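Local coordinates for cytosolic phospholipase A2 delta (Homo sapiens, PDB 5IZ5), which hydrolyses glycerophospholipids at the sn-2 position in a calcium-dependent manner, with a preference for linoleic acid there, at residues K310-L315 and A799-L804; Q303-A308 and D322-V327; H214-L219 and F510-L515; N153-K158 and E280-H285. The protein carries 3 engineered substitutions. All blocks are in the same frame, centred on the assembly; numbering follows the deposited sequence.

Contact 1. Residues K310-L315 and A799-L804; sequences KQALQL and AILQAL
L313 and L801 mark the point where the two backbones come nearest, with 6.9 Å between their CA atoms. Segment A799-L804 is helical throughout, part of helix 797-810 near the end of the chain. K310-L315 takes in the last turn of helix 292-313 and the bend after it: Q314 swings to positive phi (phi 50°), and L315 N bonds back to K310 O at 3.0 Å, a 6→1 bond of the sort found in Schellman helix ends. The side chains that meet are leucines and an alanine. L801 and L313 slide past one another in opposite directions, and the pair is tight, with L313 CD1 only 3.5 Å from L801 CD2. With CG anti to its own carbonyl carbon (chi1 -65°), L801 sends its CD1 branch on in line, and CD2, the branch turned off that line, is the one that meets L313 and lies 3.8 Å from A312 O. In the alpha/beta-hydrolase catalytic domain this ties two helices, nearly 500 residues apart in sequence, beside the mixed sheet. L354, from a loop, packs against A312, L801 and L804 and so fills in beside both helices, while L804 and A803 also lie on L672 of strand 672-676. The other branch of L313 reaches along the final helix, CD2 resting 4.2 Å from L804 CB. No hydrogen bond joins the two segments themselves; L313 O receives a weak one from R805 NH2, on the turn of helix 797-810 that follows L801.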
loop_
_atom_site.group_PDB
_atom_site.type_symbol
_atom_site.label_atom_id
_atom_site.label_comp_id
_atom_site.label_asym_id
_atom_site.label_seq_id
_atom_site.Cartn_x
_atom_site.Cartn_y
_atom_site.Cartn_z
ATOM N N LYS B 310 19.041 26.292 17.893
ATOM C CA LYS B 310 19.733 27.284 18.710
ATOM C C LYS B 310 20.496 28.273 17.825
ATOM O O LYS B 310 20.403 29.483 18.016
ATOM C CB LYS B 310 20.687 26.607 19.696
ATOM C CG LYS B 310 21.503 27.595 20.517
ATOM C CD LYS B 310 22.111 26.957 21.747
ATOM C CE LYS B 310 23.056 27.923 22.445
ATOM N NZ LYS B 310 23.540 27.362 23.730
ATOM N N GLN B 311 21.235 27.745 16.854
ATOM C CA GLN B 311 22.019 28.567 15.940
ATOM C C GLN B 311 21.141 29.438 15.052
ATOM O O GLN B 311 21.442 30.610 14.843
ATOM C CB GLN B 311 22.906 27.677 15.074
ATOM C CG GLN B 311 23.915 28.433 14.223
ATOM C CD GLN B 311 24.959 27.521 13.600
ATOM O OE1 GLN B 311 25.146 26.376 14.027
ATOM N NE2 GLN B 311 25.634 28.023 12.571
ATOM N N ALA B 312 20.052 28.870 14.543
ATOM C CA ALA B 312 19.185 29.578 13.597
ATOM C C ALA B 312 18.340 30.672 14.256
ATOM O O ALA B 312 18.102 31.719 13.661
ATOM C CB ALA B 312 18.284 28.591 12.883
ATOM N N LEU B 313 17.881 30.419 15.476
ATOM C CA LEU B 313 17.088 31.397 16.226
ATOM C C LEU B 313 17.931 32.216 17.210
ATOM O O LEU B 313 17.392 33.070 17.916
ATOM C CB LEU B 313 15.941 30.687 16.960
ATOM C CG LEU B 313 14.598 30.510 16.232
ATOM C CD1 LEU B 313 14.734 30.434 14.721
ATOM C CD2 LEU B 313 13.868 29.281 16.754
ATOM N N GLN B 314 19.242 31.966 17.248
ATOM C CA GLN B 314 20.142 32.633 18.185
ATOM C C GLN B 314 19.580 32.542 19.600
ATOM O O GLN B 314 19.430 33.554 20.281
ATOM C CB GLN B 314 20.371 34.095 17.768
ATOM C CG GLN B 314 21.080 34.265 16.431
ATOM C CD GLN B 314 22.543 33.849 16.483
ATOM O OE1 GLN B 314 22.862 32.657 16.507
ATOM N NE2 GLN B 314 23.442 34.833 16.503
ATOM N N LEU B 315 19.258 31.321 20.025
ATOM C CA LEU B 315 18.594 31.087 21.303
ATOM C C LEU B 315 19.545 31.245 22.477
ATOM O O LEU B 315 20.673 30.736 22.461
ATOM C CB LEU B 315 17.968 29.684 21.358
ATOM C CG LEU B 315 16.825 29.355 20.396
ATOM C CD1 LEU B 315 16.408 27.899 20.558
ATOM C CD2 LEU B 315 15.631 30.274 20.612
ATOM N N ALA B 799 9.489 34.432 7.680
ATOM C CA ALA B 799 8.266 33.705 8.030
ATOM C C ALA B 799 8.569 32.329 8.630
ATOM O O ALA B 799 7.897 31.893 9.567
ATOM C CB ALA B 799 7.368 33.562 6.811
ATOM N N ILE B 800 9.584 31.652 8.096
ATOM C CA ILE B 800 9.964 30.318 8.582
ATOM C C ILE B 800 10.501 30.405 10.008
ATOM O O ILE B 800 10.100 29.619 10.877
ATOM C CB ILE B 800 11.011 29.639 7.671
ATOM C CG1 ILE B 800 10.441 29.420 6.270
ATOM C CG2 ILE B 800 11.433 28.291 8.244
ATOM C CD1 ILE B 800 11.489 29.106 5.222
ATOM N N LEU B 801 11.394 31.367 10.245
ATOM C CA LEU B 801 11.967 31.569 11.577
ATOM C C LEU B 801 10.888 31.940 12.590
ATOM O O LEU B 801 10.889 31.440 13.712
ATOM C CB LEU B 801 13.064 32.639 11.545
ATOM C CG LEU B 801 14.312 32.307 10.720
ATOM C CD1 LEU B 801 15.197 33.533 10.555
ATOM C CD2 LEU B 801 15.109 31.164 11.326
ATOM N N GLN B 802 9.971 32.814 12.188
ATOM C CA GLN B 802 8.816 33.168 13.018
ATOM C C GLN B 802 7.968 31.953 13.383
ATOM O O GLN B 802 7.571 31.799 14.533
ATOM C CB GLN B 802 7.960 34.221 12.327
ATOM C CG GLN B 802 6.876 34.810 13.220
ATOM C CD GLN B 802 5.734 35.415 12.426
ATOM O OE1 GLN B 802 5.967 36.180 11.492
ATOM N NE2 GLN B 802 4.491 35.079 12.792
ATOM N N ALA B 803 7.688 31.100 12.401
ATOM C CA ALA B 803 6.900 29.890 12.643
ATOM C C ALA B 803 7.650 28.942 13.563
ATOM O O ALA B 803 7.058 28.342 14.461
ATOM C CB ALA B 803 6.561 29.197 11.339
ATOM N N LEU B 804 8.957 28.825 13.353
ATOM C CA LEU B 804 9.794 28.024 14.237
ATOM C C LEU B 804 9.736 28.531 15.681
ATOM O O LEU B 804 9.642 27.727 16.609
ATOM C CB LEU B 804 11.240 27.985 13.738
ATOM C CG LEU B 804 11.485 27.085 12.527
ATOM C CD1 LEU B 804 12.834 27.381 11.894
ATOM C CD2 LEU B 804 11.383 25.616 12.903
#

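Contact 2. Residues Q303-A308 and D322-V327; sequences QVVAKA and DEVPVV
A308 N to V304 O, at 3.0 Å, is the shortest polar bond inside either segment, and it belongs to the helix that presents V305 and A306 to V324. Helix 292-313 leads through the loop that carries V324 and P325 into strand 327-331, one of the parallel strands of the mixed sheet of this alpha/beta-hydrolase domain, so the contact folds the connection back onto its own helix. The approach is close, 6.1 Å between the CA atoms of A306 and V324. V324 takes hold of the helix with both of its methyls. CG1, held opposite the backbone N (chi1 -178°), drives at V305, whose own CG1 is set the same way; the two valines cross obliquely and their CG1 atoms come to 3.4 Å, tighter than ordinary van der Waals contact. CG2 of V324 goes to the neighbouring position, 4.0 Å from A306 CB. No hydrogen bond crosses between the segments, and the polar backbone of the loop is used elsewhere: V324 O accepts one from R811 NH1, and V326 N gives one to D671 OD2. Further on, V327 pairs its backbone with T359 and Y360 as the strand enters the sheet. P325 takes little part through its ring, which rests instead on A807 and L808 of helix 797-810. Its carbonyl does come near the helix: P325 O lies 4.3 Å from V305 CG1.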
loop_
_atom_site.group_PDB
_atom_site.type_symbol
_atom_site.label_atom_id
_atom_site.label_comp_id
_atom_site.label_asym_id
_atom_site.label_seq_id
_atom_site.Cartn_x
_atom_site.Cartn_y
_atom_site.Cartn_z
ATOM N N GLN B 303 18.647 15.817 18.713
ATOM C CA GLN B 303 19.907 16.454 19.097
ATOM C C GLN B 303 20.403 17.369 17.991
ATOM O O GLN B 303 20.822 18.495 18.259
ATOM C CB GLN B 303 20.986 15.417 19.405
ATOM C CG GLN B 303 20.883 14.841 20.811
ATOM C CD GLN B 303 21.421 15.819 21.851
ATOM O OE1 GLN B 303 22.634 15.938 22.039
ATOM N NE2 GLN B 303 20.521 16.543 22.510
ATOM N N VAL B 304 20.353 16.879 16.754
ATOM C CA VAL B 304 20.788 17.669 15.601
ATOM C C VAL B 304 19.861 18.869 15.402
ATOM O O VAL B 304 20.315 19.962 15.079
ATOM C CB VAL B 304 20.858 16.824 14.303
ATOM C CG1 VAL B 304 21.233 17.691 13.106
ATOM C CG2 VAL B 304 21.867 15.690 14.452
ATOM N N VAL B 305 18.567 18.659 15.618
ATOM C CA VAL B 305 17.578 19.731 15.491
ATOM C C VAL B 305 17.737 20.792 16.587
ATOM O O VAL B 305 17.689 21.991 16.305
ATOM C CB VAL B 305 16.139 19.174 15.521
ATOM C CG1 VAL B 305 15.118 20.300 15.551
ATOM C CG2 VAL B 305 15.886 18.273 14.314
ATOM N N ALA B 306 17.918 20.351 17.828
ATOM C CA ALA B 306 18.116 21.269 18.959
ATOM C C ALA B 306 19.283 22.218 18.695
ATOM O O ALA B 306 19.166 23.431 18.885
ATOM C CB ALA B 306 18.360 20.487 20.239
ATOM N N LYS B 307 20.398 21.653 18.239
ATOM C CA LYS B 307 21.588 22.434 17.907
ATOM C C LYS B 307 21.307 23.418 16.773
ATOM O O LYS B 307 21.573 24.614 16.903
ATOM C CB LYS B 307 22.753 21.524 17.505
ATOM C CG LYS B 307 24.095 21.934 18.090
ATOM C CD LYS B 307 25.257 21.425 17.250
ATOM C CE LYS B 307 25.347 22.151 15.915
ATOM N NZ LYS B 307 26.538 21.718 15.136
ATOM N N ALA B 308 20.769 22.914 15.664
ATOM C CA ALA B 308 20.492 23.752 14.496
ATOM C C ALA B 308 19.473 24.851 14.805
ATOM O O ALA B 308 19.549 25.944 14.250
ATOM C CB ALA B 308 20.007 22.897 13.334
ATOM N N ASP B 322 12.107 17.700 25.274
ATOM C CA ASP B 322 10.662 17.944 25.220
ATOM C C ASP B 322 10.259 19.286 24.616
ATOM O O ASP B 322 9.082 19.495 24.335
ATOM C CB ASP B 322 10.068 17.854 26.631
ATOM C CG ASP B 322 10.710 18.843 27.594
ATOM O OD1 ASP B 322 11.592 18.418 28.372
ATOM O OD2 ASP B 322 10.358 20.045 27.548
ATOM N N GLU B 323 11.208 20.200 24.450
ATOM C CA GLU B 323 10.905 21.501 23.862
ATOM C C GLU B 323 11.193 21.550 22.366
ATOM O O GLU B 323 10.759 22.480 21.710
ATOM C CB GLU B 323 11.682 22.588 24.599
ATOM C CG GLU B 323 11.501 24.028 24.126
ATOM C CD GLU B 323 10.045 24.452 24.031
ATOM O OE1 GLU B 323 9.417 24.578 25.099
ATOM O OE2 GLU B 323 9.531 24.666 22.907
ATOM N N VAL B 324 11.888 20.549 21.826
ATOM C CA VAL B 324 12.280 20.561 20.417
ATOM C C VAL B 324 11.041 20.342 19.549
ATOM O O VAL B 324 10.404 19.285 19.636
ATOM C CB VAL B 324 13.339 19.478 20.088
ATOM C CG1 VAL B 324 13.759 19.562 18.625
ATOM C CG2 VAL B 324 14.565 19.643 20.977
ATOM N N PRO B 325 10.686 21.337 18.717
ATOM C CA PRO B 325 9.518 21.163 17.861
ATOM C C PRO B 325 9.777 20.173 16.725
ATOM O O PRO B 325 10.895 20.090 16.215
ATOM C CB PRO B 325 9.284 22.569 17.306
ATOM C CG PRO B 325 10.654 23.153 17.247
ATOM C CD PRO B 325 11.352 22.630 18.471
ATOM N N VAL B 326 8.746 19.416 16.363
ATOM C CA VAL B 326 8.832 18.449 15.275
ATOM C C VAL B 326 8.425 19.158 13.984
ATOM O O VAL B 326 7.285 19.602 13.833
ATOM C CB VAL B 326 7.936 17.223 15.546
ATOM C CG1 VAL B 326 8.022 16.217 14.406
ATOM C CG2 VAL B 326 8.333 16.558 16.861
ATOM N N VAL B 327 9.378 19.276 13.070
ATOM C CA VAL B 327 9.179 19.982 11.809
ATOM C C VAL B 327 9.181 18.983 10.655
ATOM O O VAL B 327 10.034 18.102 10.597
ATOM C CB VAL B 327 10.297 21.018 11.571
ATOM C CG1 VAL B 327 10.125 21.707 10.225
ATOM C CG2 VAL B 327 10.315 22.052 12.693
#

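Contact 3. Residues H214-L219 and F510-L515; sequences HYMAAL and FFMGRL
M216 and M512 cross at about a right angle, meeting through the methyl end of one and the middle of the other. M512 CE sits 3.9 Å from M216 CG and 4.2 Å from M216 SD. M512 can offer its methyl this way because its chain bends twice, at chi2 (71°) and again at chi3. Beside the methionines, F511 comes up to H214: its CD1 lies 4.2 Å from H214 CB, and CE1 approaches H214 O obliquely at 4.1 Å. One face of the F511 ring is taken by M512 CB, 4.0 Å above the plane and displaced toward the rim, so the two residues that reach across also brace one another. Both stand on a tight beta hairpin, strands 509-511 and 514-517 joined by a type I' turn from F511 to R514, with M512 and G513 at positive phi. R514 secures the turn by giving NH1 to M512 O at 3.2 Å, in the carbonyl plane, while its NH2 bonds to P279 O. Strand 210-216, on the other side, belongs to the part of the chain that resembles a second C2 domain, so the hairpin probably joins that domain to the catalytic one. Polar ends look elsewhere: H214 ND1 bonds to E198 OE2. With no hydrogen bond between the segments, cohesion here probably rests mainly on dispersion among methyl, methylene, thioether and aromatic groups, with the polar H214 carbonyl beside the ring.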
loop_
_atom_site.group_PDB
_atom_site.type_symbol
_atom_site.label_atom_id
_atom_site.label_comp_id
_atom_site.label_asym_id
_atom_site.label_seq_id
_atom_site.Cartn_x
_atom_site.Cartn_y
_atom_site.Cartn_z
ATOM N N HIS B 214 0.947 -24.737 6.982
ATOM C CA HIS B 214 0.582 -23.807 8.034
ATOM C C HIS B 214 -0.924 -23.673 8.058
ATOM O O HIS B 214 -1.552 -23.486 7.012
ATOM C CB HIS B 214 1.208 -22.446 7.774
ATOM C CG HIS B 214 2.699 -22.473 7.674
ATOM N ND1 HIS B 214 3.358 -22.819 6.514
ATOM C CD2 HIS B 214 3.661 -22.184 8.581
ATOM C CE1 HIS B 214 4.662 -22.740 6.709
ATOM N NE2 HIS B 214 4.873 -22.360 7.956
ATOM N N TYR B 215 -1.507 -23.763 9.249
ATOM C CA TYR B 215 -2.950 -23.704 9.391
ATOM C C TYR B 215 -3.321 -23.286 10.805
ATOM O O TYR B 215 -2.553 -23.455 11.749
ATOM C CB TYR B 215 -3.568 -25.069 9.066
ATOM C CG TYR B 215 -3.043 -26.174 9.940
ATOM C CD1 TYR B 215 -3.808 -26.682 10.987
ATOM C CD2 TYR B 215 -1.769 -26.689 9.740
ATOM C CE1 TYR B 215 -3.314 -27.687 11.804
ATOM C CE2 TYR B 215 -1.267 -27.685 10.544
ATOM C CZ TYR B 215 -2.043 -28.180 11.571
ATOM O OH TYR B 215 -1.542 -29.172 12.358
ATOM N N MET B 216 -4.515 -22.739 10.939
ATOM C CA MET B 216 -5.007 -22.296 12.228
ATOM C C MET B 216 -5.217 -23.452 13.200
ATOM O O MET B 216 -5.856 -24.454 12.862
ATOM C CB MET B 216 -6.327 -21.578 12.044
ATOM C CG MET B 216 -6.192 -20.135 11.602
ATOM S SD MET B 216 -7.784 -19.451 11.139
ATOM C CE MET B 216 -8.778 -19.852 12.542
ATOM N N ALA B 217 -4.710 -23.278 14.420
ATOM C CA ALA B 217 -4.875 -24.269 15.484
ATOM C C ALA B 217 -6.351 -24.505 15.809
ATOM O O ALA B 217 -6.725 -25.604 16.206
ATOM C CB ALA B 217 -4.128 -23.829 16.736
ATOM N N ALA B 218 -7.188 -23.486 15.619
ATOM C CA ALA B 218 -8.625 -23.595 15.901
ATOM C C ALA B 218 -9.446 -24.414 14.901
ATOM O O ALA B 218 -10.631 -24.659 15.137
ATOM C CB ALA B 218 -9.232 -22.206 16.038
ATOM N N LEU B 219 -8.850 -24.831 13.790
ATOM C CA LEU B 219 -9.590 -25.640 12.815
ATOM C C LEU B 219 -9.781 -27.085 13.277
ATOM O O LEU B 219 -8.894 -27.673 13.890
ATOM C CB LEU B 219 -8.870 -25.684 11.461
ATOM C CG LEU B 219 -9.223 -24.770 10.279
ATOM C CD1 LEU B 219 -9.885 -23.482 10.732
ATOM C CD2 LEU B 219 -8.002 -24.474 9.414
ATOM N N PHE B 510 3.387 -13.777 2.667
ATOM C CA PHE B 510 3.096 -13.899 4.076
ATOM C C PHE B 510 1.821 -14.675 4.288
ATOM O O PHE B 510 0.968 -14.750 3.397
ATOM C CB PHE B 510 2.895 -12.511 4.697
ATOM C CG PHE B 510 4.149 -11.681 4.778
ATOM C CD1 PHE B 510 4.828 -11.542 5.981
ATOM C CD2 PHE B 510 4.639 -11.024 3.660
ATOM C CE1 PHE B 510 5.970 -10.767 6.063
ATOM C CE2 PHE B 510 5.782 -10.243 3.738
ATOM C CZ PHE B 510 6.443 -10.115 4.943
ATOM N N PHE B 511 1.689 -15.230 5.491
ATOM C CA PHE B 511 0.433 -15.798 5.951
ATOM C C PHE B 511 0.300 -15.647 7.467
ATOM O O PHE B 511 1.166 -16.071 8.233
ATOM C CB PHE B 511 0.322 -17.269 5.577
ATOM C CG PHE B 511 -0.945 -17.911 6.067
ATOM C CD1 PHE B 511 -0.920 -18.833 7.110
ATOM C CD2 PHE B 511 -2.164 -17.563 5.512
ATOM C CE1 PHE B 511 -2.093 -19.412 7.574
ATOM C CE2 PHE B 511 -3.343 -18.137 5.967
ATOM C CZ PHE B 511 -3.304 -19.058 7.002
ATOM N N MET B 512 -0.800 -15.040 7.892
ATOM C CA MET B 512 -1.079 -14.796 9.309
ATOM C C MET B 512 0.092 -14.115 10.023
ATOM O O MET B 512 0.420 -14.448 11.168
ATOM C CB MET B 512 -1.452 -16.102 10.015
ATOM C CG MET B 512 -2.215 -15.924 11.317
ATOM S SD MET B 512 -3.878 -15.341 11.054
ATOM C CE MET B 512 -4.657 -16.805 10.368
ATOM N N GLY B 513 0.716 -13.160 9.338
ATOM C CA GLY B 513 1.785 -12.376 9.924
ATOM C C GLY B 513 3.147 -13.022 9.856
ATOM O O GLY B 513 4.132 -12.377 10.214
ATOM N N ARG B 514 3.215 -14.278 9.401
ATOM C CA ARG B 514 4.491 -14.980 9.235
ATOM C C ARG B 514 4.988 -14.903 7.799
ATOM O O ARG B 514 4.210 -14.948 6.847
ATOM C CB ARG B 514 4.380 -16.460 9.617
ATOM C CG ARG B 514 4.440 -16.736 11.108
ATOM C CD ARG B 514 3.077 -16.643 11.750
ATOM N NE ARG B 514 3.087 -17.110 13.132
ATOM C CZ ARG B 514 2.052 -17.022 13.961
ATOM N NH1 ARG B 514 0.917 -16.463 13.559
ATOM N NH2 ARG B 514 2.152 -17.487 15.204
ATOM N N LEU B 515 6.301 -14.809 7.661
ATOM C CA LEU B 515 6.940 -14.827 6.357
ATOM C C LEU B 515 6.895 -16.248 5.791
ATOM O O LEU B 515 7.411 -17.170 6.411
ATOM C CB LEU B 515 8.381 -14.344 6.498
ATOM C CG LEU B 515 9.252 -14.389 5.249
ATOM C CD1 LEU B 515 8.729 -13.421 4.201
ATOM C CD2 LEU B 515 10.689 -14.071 5.627
#

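Contact 4. Residues N153-K158 and E280-H285; sequences NLITNK and EELAVH
The amide of N153 and the carboxylate of E280 lie with their planes 27° apart, the two side chains crossing at about a right angle. E280 OE2 stands off the amide plane, over its CB and ND2 side: it is 3.2 Å from N153 CB and 3.3 Å from N153 ND2. E280 reaches this far because its chain runs extended beyond CG (chi2 -162°), bringing the acid over the start of strand 152-156. Two residues along, the character becomes apolar. I155 and L282 meet tip to tip, I155 CD1 being 4.1 Å from L282 CD2, and the CG2 branch of I155 touches that same methyl. I155 CD1 also comes up to the loop backbone, 3.8 Å from E280 O, so that I155 and E280 carry the contact together. This is plain packing at the surface, between side chains of a strand and a loop. Strand 152-156 pairs with strands 21-36 and 160-172, and A162 of the latter packs on L282; the loop links strand 266-277 to strand 285-286, where H285 pairs its backbone with F500 in the catalytic domain's mixed sheet.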
loop_
_atom_site.group_PDB
_atom_site.type_symbol
_atom_site.label_atom_id
_atom_site.label_comp_id
_atom_site.label_asym_id
_atom_site.label_seq_id
_atom_site.Cartn_x
_atom_site.Cartn_y
_atom_site.Cartn_z
ATOM N N ASN B 153 -4.241 -18.814 21.691
ATOM C CA ASN B 153 -3.255 -17.750 21.857
ATOM C C ASN B 153 -3.255 -16.794 20.662
ATOM O O ASN B 153 -2.684 -17.097 19.604
ATOM C CB ASN B 153 -1.855 -18.333 22.062
ATOM C CG ASN B 153 -1.737 -19.127 23.355
ATOM O OD1 ASN B 153 -2.295 -18.745 24.388
ATOM N ND2 ASN B 153 -1.006 -20.234 23.304
ATOM N N LEU B 154 -3.895 -15.639 20.854
ATOM C CA LEU B 154 -4.013 -14.604 19.830
ATOM C C LEU B 154 -2.965 -13.513 20.009
ATOM O O LEU B 154 -2.465 -13.316 21.113
ATOM C CB LEU B 154 -5.383 -13.944 19.924
ATOM C CG LEU B 154 -6.631 -14.818 19.884
ATOM C CD1 LEU B 154 -7.858 -13.952 20.095
ATOM C CD2 LEU B 154 -6.716 -15.567 18.566
ATOM N N ILE B 155 -2.653 -12.813 18.916
ATOM C CA ILE B 155 -1.859 -11.580 18.942
ATOM C C ILE B 155 -2.639 -10.503 18.194
ATOM O O ILE B 155 -3.064 -10.740 17.063
ATOM C CB ILE B 155 -0.476 -11.754 18.279
ATOM C CG1 ILE B 155 0.301 -12.882 18.971
ATOM C CG2 ILE B 155 0.322 -10.451 18.346
ATOM C CD1 ILE B 155 1.545 -13.332 18.229
ATOM N N THR B 156 -2.829 -9.336 18.820
ATOM C CA THR B 156 -3.582 -8.234 18.209
ATOM C C THR B 156 -3.017 -6.841 18.468
ATOM O O THR B 156 -2.261 -6.636 19.406
ATOM C CB THR B 156 -4.997 -8.118 18.788
ATOM O OG1 THR B 156 -5.268 -9.199 19.682
ATOM C CG2 THR B 156 -5.992 -8.063 17.710
ATOM N N ASN B 157 -3.445 -5.883 17.645
ATOM C CA ASN B 157 -3.356 -4.459 17.965
ATOM C C ASN B 157 -4.767 -3.867 18.131
ATOM O O ASN B 157 -4.955 -2.655 18.040
ATOM C CB ASN B 157 -2.594 -3.695 16.884
ATOM C CG ASN B 157 -3.226 -3.833 15.512
ATOM O OD1 ASN B 157 -4.348 -4.327 15.372
ATOM N ND2 ASN B 157 -2.513 -3.377 14.491
ATOM N N LYS B 158 -5.747 -4.751 18.341
ATOM C CA LYS B 158 -7.171 -4.421 18.520
ATOM C C LYS B 158 -7.930 -4.080 17.231
ATOM O O LYS B 158 -9.120 -3.771 17.286
ATOM C CB LYS B 158 -7.367 -3.319 19.571
ATOM C CG LYS B 158 -6.785 -3.656 20.935
ATOM C CD LYS B 158 -7.369 -4.940 21.499
ATOM C CE LYS B 158 -6.799 -5.217 22.885
ATOM N NZ LYS B 158 -7.803 -5.721 23.863
ATOM N N GLU B 280 5.267 -18.219 18.229
ATOM C CA GLU B 280 4.413 -17.018 18.268
ATOM C C GLU B 280 5.188 -15.723 17.965
ATOM O O GLU B 280 5.062 -14.725 18.684
ATOM C CB GLU B 280 3.676 -16.882 19.608
ATOM C CG GLU B 280 2.705 -17.994 19.934
ATOM C CD GLU B 280 1.699 -17.619 21.022
ATOM O OE1 GLU B 280 1.259 -16.442 21.076
ATOM O OE2 GLU B 280 1.332 -18.509 21.821
ATOM N N GLU B 281 5.989 -15.738 16.900
ATOM C CA GLU B 281 6.675 -14.528 16.443
ATOM C C GLU B 281 6.366 -14.219 14.987
ATOM O O GLU B 281 6.497 -15.057 14.102
ATOM C CB GLU B 281 8.186 -14.608 16.635
ATOM C CG GLU B 281 8.891 -13.250 16.397
ATOM C CD GLU B 281 10.318 -13.183 16.926
ATOM O OE1 GLU B 281 10.973 -14.250 17.005
ATOM O OE2 GLU B 281 10.788 -12.054 17.249
ATOM N N LEU B 282 6.022 -12.963 14.784
ATOM C CA LEU B 282 5.501 -12.433 13.544
ATOM C C LEU B 282 6.563 -11.634 12.825
ATOM O O LEU B 282 7.355 -10.949 13.456
ATOM C CB LEU B 282 4.320 -11.531 13.899
ATOM C CG LEU B 282 2.909 -12.115 13.842
ATOM C CD1 LEU B 282 2.834 -13.608 14.159
ATOM C CD2 LEU B 282 1.991 -11.312 14.745
ATOM N N ALA B 283 6.585 -11.734 11.499
ATOM C CA ALA B 283 7.374 -10.834 10.677
ATOM C C ALA B 283 6.624 -9.510 10.486
ATOM O O ALA B 283 7.228 -8.480 10.217
ATOM C CB ALA B 283 7.683 -11.475 9.336
ATOM N N VAL B 284 5.306 -9.537 10.634
ATOM C CA VAL B 284 4.500 -8.319 10.531
ATOM C C VAL B 284 4.353 -7.665 11.910
ATOM O O VAL B 284 3.877 -8.303 12.850
ATOM C CB VAL B 284 3.112 -8.624 9.914
ATOM C CG1 VAL B 284 2.277 -7.355 9.791
ATOM C CG2 VAL B 284 3.271 -9.277 8.544
ATOM N N HIS B 285 4.755 -6.393 12.004
ATOM C CA HIS B 285 4.649 -5.578 13.217
ATOM C C HIS B 285 3.216 -5.063 13.357
ATOM O O HIS B 285 2.701 -4.393 12.471
ATOM C CB HIS B 285 5.604 -4.359 13.147
ATOM C CG HIS B 285 7.017 -4.689 12.747
ATOM N ND1 HIS B 285 7.834 -3.783 12.095
ATOM C CD2 HIS B 285 7.758 -5.813 12.904
ATOM C CE1 HIS B 285 9.015 -4.336 11.874
ATOM N NE2 HIS B 285 8.994 -5.568 12.351
#

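How the contacts relate
The contacts fall into two pairs. Contacts 1 and 2 share helix 292-313 in the catalytic domain, their centres 11 Å apart, and join where L804 CD2 meets V327 CG2 at 3.7 Å. Contacts 3 and 4, also 11 Å apart at their centres, are stitched by backbone: G513 O probably accepts hydrogen bonds from A283 N and V284 N. Contact 3 lies across the chain's centre from contact 1, about 52 Å between centres. Contacts 2 and 3 are buried, contact 1 partly so, contact 4 at the surface. Chemistry follows place: small aliphatic side chains (leucine, valine, alanine) in 1 and 2, methionines and an aromatic ring in 3, a carboxylate and an amide beside aliphatics in 4.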